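Local atomic coordinates of putative retaining b-glycosidase (Saccharophagus degradans, PDB entry 5A95), a protein that hydrolyses mixed-linkage beta-glucans as a family 5 glycoside hydrolase, probably by a retaining mechanism. Residues Q39-F50 against F173-V181. The protein carries 1 engineered substitution. Residues are numbered along the deposited sequence; the frame is centred on the assembly and turned at random. Where two conformers were deposited one is given.
Sequences QFDVKSLKTQSF and FRYQNVPTV. Unlike the reference sequence in segment 173-181: Gln176 (reference Lys). With MG (magnesium ion), chain G.
Gln39 turns CG beside its backbone N (chi1 -59°) and Phe50 does likewise (chi1 -76°), which lays CG of Gln39 over a face of the Phe173 ring and the Phe50 ring over Pro179. Here, in the (beta/alpha)8 barrel of family 5, the loop ahead of strand 52-54 lines the link from helix 161-174 to strand 181-185. The amide of Gln39 continues nearly parallel to the Phe173 ring (planes 15° apart), above its rim near CD1 and CE1, and NE2 donates both to Phe173 O (2.9 Å) and to OE1 of Gln176, a residue that differs from the reference sequence. Phe40 N donates to Arg174 O at 2.8 Å. Midway, the Val42, Leu45 and Phe40 side chains converge on the Val178 methyls, at the end of the type II turn from Tyr175. Pro179 CB sits over the centre of the Phe50 ring, 3.9 Å from its centroid, a CH-pi contact. With an alanine in place of Phe50, Pro179 CB is likely to lose its ring partner and a gap to open over it. Val178 O and Val181 O bind magnesium with three waters. Gln48 OE1, which also accepts from Asn131, accepts the hydrogen bond of Thr180 OG1 at 2.7 Å, from above its carbonyl plane.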
loop_
_atom_site.group_PDB
_atom_site.type_symbol
_atom_site.label_atom_id
_atom_site.label_comp_id
_atom_site.label_asym_id
_atom_site.label_seq_id
_atom_site.Cartn_x
_atom_site.Cartn_y
_atom_site.Cartn_z
ATOM N N GLN A 39 11.585 18.737 17.199
ATOM C CA GLN A 39 10.584 18.572 18.240
ATOM C C GLN A 39 10.108 19.930 18.740
ATOM O O GLN A 39 10.860 20.896 18.765
ATOM C CB GLN A 39 11.141 17.732 19.380
ATOM C CG GLN A 39 11.578 16.355 18.898
ATOM C CD GLN A 39 11.958 15.456 20.043
ATOM O OE1 GLN A 39 13.029 15.617 20.615
ATOM N NE2 GLN A 39 11.075 14.554 20.431
ATOM N N PHE A 40 8.857 19.969 19.159
ATOM C CA PHE A 40 8.277 21.151 19.754
ATOM C C PHE A 40 9.082 21.622 20.962
ATOM O O PHE A 40 9.492 20.813 21.792
ATOM C CB PHE A 40 6.833 20.852 20.186
ATOM C CG PHE A 40 6.081 22.081 20.646
ATOM C CD1 PHE A 40 6.186 22.512 21.963
ATOM C CD2 PHE A 40 5.299 22.806 19.761
ATOM C CE1 PHE A 40 5.521 23.654 22.379
ATOM C CE2 PHE A 40 4.614 23.930 20.175
ATOM C CZ PHE A 40 4.742 24.371 21.489
ATOM N N ASP A 41 9.293 22.932 21.054
ATOM C CA ASP A 41 10.124 23.506 22.120
ATOM C C ASP A 41 9.348 23.534 23.430
ATOM O O ASP A 41 8.556 24.436 23.656
ATOM C CB ASP A 41 10.569 24.924 21.727
ATOM C CG ASP A 41 11.413 25.582 22.791
ATOM O OD1 ASP A 41 11.771 24.909 23.793
ATOM O OD2 ASP A 41 11.703 26.786 22.611
ATOM N N VAL A 42 9.574 22.531 24.273
ATOM C CA VAL A 42 8.848 22.401 25.535
ATOM C C VAL A 42 9.099 23.562 26.496
ATOM O O VAL A 42 8.280 23.830 27.365
ATOM C CB VAL A 42 9.138 21.050 26.237
ATOM C CG1 VAL A 42 8.808 19.870 25.312
ATOM C CG2 VAL A 42 10.582 20.974 26.724
ATOM N N LYS A 43 10.219 24.267 26.316
ATOM C CA LYS A 43 10.565 25.433 27.160
ATOM C C LYS A 43 9.702 26.648 26.858
ATOM O O LYS A 43 9.659 27.577 27.655
ATOM C CB LYS A 43 12.040 25.804 26.985
ATOM C CG LYS A 43 12.992 24.693 27.379
ATOM C CD LYS A 43 14.442 25.159 27.408
ATOM C CE LYS A 43 15.377 23.960 27.328
ATOM N NZ LYS A 43 16.690 24.209 27.987
ATOM N N SER A 44 9.001 26.645 25.730
ATOM C CA SER A 44 8.114 27.753 25.371
ATOM C C SER A 44 6.773 27.705 26.123
ATOM O O SER A 44 5.968 28.625 26.029
ATOM C CB SER A 44 7.853 27.741 23.861
ATOM O OG SER A 44 7.002 26.676 23.468
ATOM N N LEU A 45 6.533 26.619 26.846
ATOM C CA LEU A 45 5.231 26.380 27.466
ATOM C C LEU A 45 5.163 26.876 28.886
ATOM O O LEU A 45 6.135 26.763 29.640
ATOM C CB LEU A 45 4.944 24.874 27.485
ATOM C CG LEU A 45 4.840 24.207 26.114
ATOM C CD1 LEU A 45 4.739 22.696 26.291
ATOM C CD2 LEU A 45 3.655 24.756 25.360
ATOM N N LYS A 46 3.991 27.384 29.266
ATOM C CA LYS A 46 3.671 27.592 30.684
ATOM C C LYS A 46 3.493 26.253 31.403
ATOM O O LYS A 46 3.110 25.267 30.787
ATOM C CB LYS A 46 2.349 28.319 30.827
ATOM C CG LYS A 46 2.260 29.703 30.237
ATOM C CD LYS A 46 0.820 30.194 30.427
ATOM C CE LYS A 46 0.655 31.641 30.022
ATOM N NZ LYS A 46 -0.744 32.170 30.193
ATOM N N THR A 47 3.703 26.242 32.715
ATOM C CA THR A 47 3.443 25.051 33.508
ATOM C C THR A 47 1.993 24.549 33.263
ATOM O O THR A 47 1.038 25.349 33.174
ATOM C CB THR A 47 3.701 25.332 35.003
ATOM O OG1 THR A 47 2.947 26.491 35.412
ATOM C CG2 THR A 47 5.222 25.574 35.238
ATOM N N GLN A 48 1.854 23.244 33.115
ATOM C CA GLN A 48 0.579 22.613 32.843
ATOM C C GLN A 48 0.775 21.156 33.173
ATOM O O GLN A 48 1.731 20.525 32.702
ATOM C CB GLN A 48 0.174 22.774 31.356
ATOM C CG GLN A 48 -1.194 22.235 31.030
ATOM C CD GLN A 48 -1.684 22.636 29.647
ATOM O OE1 GLN A 48 -0.930 23.152 28.811
ATOM N NE2 GLN A 48 -2.973 22.405 29.398
ATOM N N SER A 49 -0.132 20.610 33.980
ATOM C CA SER A 49 0.015 19.240 34.416
ATOM C C SER A 49 -0.166 18.270 33.251
ATOM O O SER A 49 -1.059 18.432 32.421
ATOM C CB SER A 49 -1.019 18.890 35.480
ATOM O OG SER A 49 -0.898 17.539 35.871
ATOM N N PHE A 50 0.660 17.247 33.199
ATOM C CA PHE A 50 0.332 16.078 32.406
ATOM C C PHE A 50 -0.920 15.428 32.961
ATOM O O PHE A 50 -1.134 15.358 34.177
ATOM C CB PHE A 50 1.457 15.015 32.432
ATOM C CG PHE A 50 2.638 15.358 31.578
ATOM C CD1 PHE A 50 2.629 15.078 30.221
ATOM C CD2 PHE A 50 3.748 16.006 32.117
ATOM C CE1 PHE A 50 3.707 15.400 29.435
ATOM C CE2 PHE A 50 4.833 16.322 31.320
ATOM C CZ PHE A 50 4.808 16.029 29.974
ATOM N N PHE A 173 6.677 12.116 17.793
ATOM C CA PHE A 173 7.998 12.732 17.860
ATOM C C PHE A 173 7.902 14.230 18.149
ATOM O O PHE A 173 8.563 14.758 19.034
ATOM C CB PHE A 173 8.749 12.521 16.552
ATOM C CG PHE A 173 10.095 13.201 16.479
ATOM C CD1 PHE A 173 11.189 12.704 17.149
ATOM C CD2 PHE A 173 10.258 14.323 15.705
ATOM C CE1 PHE A 173 12.414 13.326 17.040
ATOM C CE2 PHE A 173 11.473 14.963 15.610
ATOM C CZ PHE A 173 12.548 14.450 16.279
ATOM N N ARG A 174 7.068 14.932 17.410
ATOM C CA ARG A 174 7.016 16.366 17.536
ATOM C C ARG A 174 6.569 16.817 18.906
ATOM O O ARG A 174 7.074 17.822 19.411
ATOM C CB ARG A 174 6.112 16.998 16.484
ATOM C CG ARG A 174 6.274 18.508 16.344
ATOM C CD ARG A 174 5.468 19.012 15.169
ATOM N NE ARG A 174 5.639 20.408 14.819
ATOM C CZ ARG A 174 6.235 20.851 13.709
ATOM N NH1 ARG A 174 6.884 20.019 12.899
ATOM N NH2 ARG A 174 6.200 22.125 13.406
ATOM N N TYR A 175 5.620 16.116 19.497
ATOM C CA TYR A 175 5.016 16.557 20.750
ATOM C C TYR A 175 5.476 15.748 21.974
ATOM O O TYR A 175 4.815 15.736 23.002
ATOM C CB TYR A 175 3.489 16.649 20.634
ATOM C CG TYR A 175 3.106 17.585 19.519
ATOM C CD1 TYR A 175 3.465 18.940 19.571
ATOM C CD2 TYR A 175 2.457 17.118 18.377
ATOM C CE1 TYR A 175 3.187 19.787 18.521
ATOM C CE2 TYR A 175 2.187 17.962 17.328
ATOM C CZ TYR A 175 2.557 19.295 17.387
ATOM O OH TYR A 175 2.284 20.091 16.301
ATOM N N GLN A 176 6.663 15.147 21.882
ATOM C CA GLN A 176 7.194 14.425 23.024
ATOM C C GLN A 176 7.283 15.373 24.230
ATOM O O GLN A 176 7.742 16.504 24.093
ATOM C CB GLN A 176 8.575 13.860 22.711
ATOM C CG GLN A 176 9.072 12.929 23.789
ATOM C CD GLN A 176 10.448 12.346 23.518
ATOM O OE1 GLN A 176 11.003 12.486 22.434
ATOM N NE2 GLN A 176 10.972 11.651 24.499
ATOM N N ASN A 177 6.814 14.900 25.376
ATOM C CA ASN A 177 6.970 15.656 26.640
ATOM C C ASN A 177 6.191 16.995 26.625
ATOM O O ASN A 177 6.617 17.963 27.238
ATOM C CB ASN A 177 8.477 15.880 26.919
ATOM C CG ASN A 177 8.775 16.432 28.316
ATOM O OD1 ASN A 177 8.130 16.072 29.284
ATOM N ND2 ASN A 177 9.769 17.318 28.401
ATOM N N VAL A 178 5.056 17.036 25.937
ATOM C CA VAL A 178 4.179 18.211 25.867
ATOM C C VAL A 178 2.868 17.884 26.609
ATOM O O VAL A 178 2.032 17.109 26.115
ATOM C CB VAL A 178 3.885 18.652 24.426
ATOM C CG1 VAL A 178 2.897 19.800 24.367
ATOM C CG2 VAL A 178 5.163 19.054 23.691
ATOM N N PRO A 179 2.673 18.453 27.805
ATOM C CA PRO A 179 1.468 18.097 28.572
ATOM C C PRO A 179 0.163 18.519 27.897
ATOM O O PRO A 179 -0.860 17.873 28.065
ATOM C CB PRO A 179 1.652 18.864 29.892
ATOM C CG PRO A 179 2.624 19.935 29.567
ATOM C CD PRO A 179 3.557 19.356 28.568
ATOM N N THR A 180 0.208 19.608 27.154
ATOM C CA THR A 180 -0.980 20.182 26.522
ATOM C C THR A 180 -1.660 19.173 25.597
ATOM O O THR A 180 -2.855 19.182 25.482
ATOM C CB THR A 180 -0.570 21.412 25.710
ATOM O OG1 THR A 180 0.198 22.277 26.554
ATOM C CG2 THR A 180 -1.734 22.145 25.151
ATOM N N VAL A 181 -0.846 18.362 24.925
ATOM C CA VAL A 181 -1.338 17.378 23.975
ATOM C C VAL A 181 -1.544 16.086 24.771
ATOM O O VAL A 181 -0.594 15.421 25.125
ATOM C CB VAL A 181 -0.370 17.196 22.806
ATOM C CG1 VAL A 181 -0.919 16.179 21.841
ATOM C CG2 VAL A 181 -0.133 18.518 22.065
HETATM MG MG MG G . 1.574 14.937 25.603
HETATM O O HOH W 1 9.264 17.937 22.290
HETATM O O HOH W 2 2.191 14.857 23.401
HETATM O O HOH W 3 3.841 14.100 26.092
HETATM O O HOH W 4 1.142 13.340 27.289
#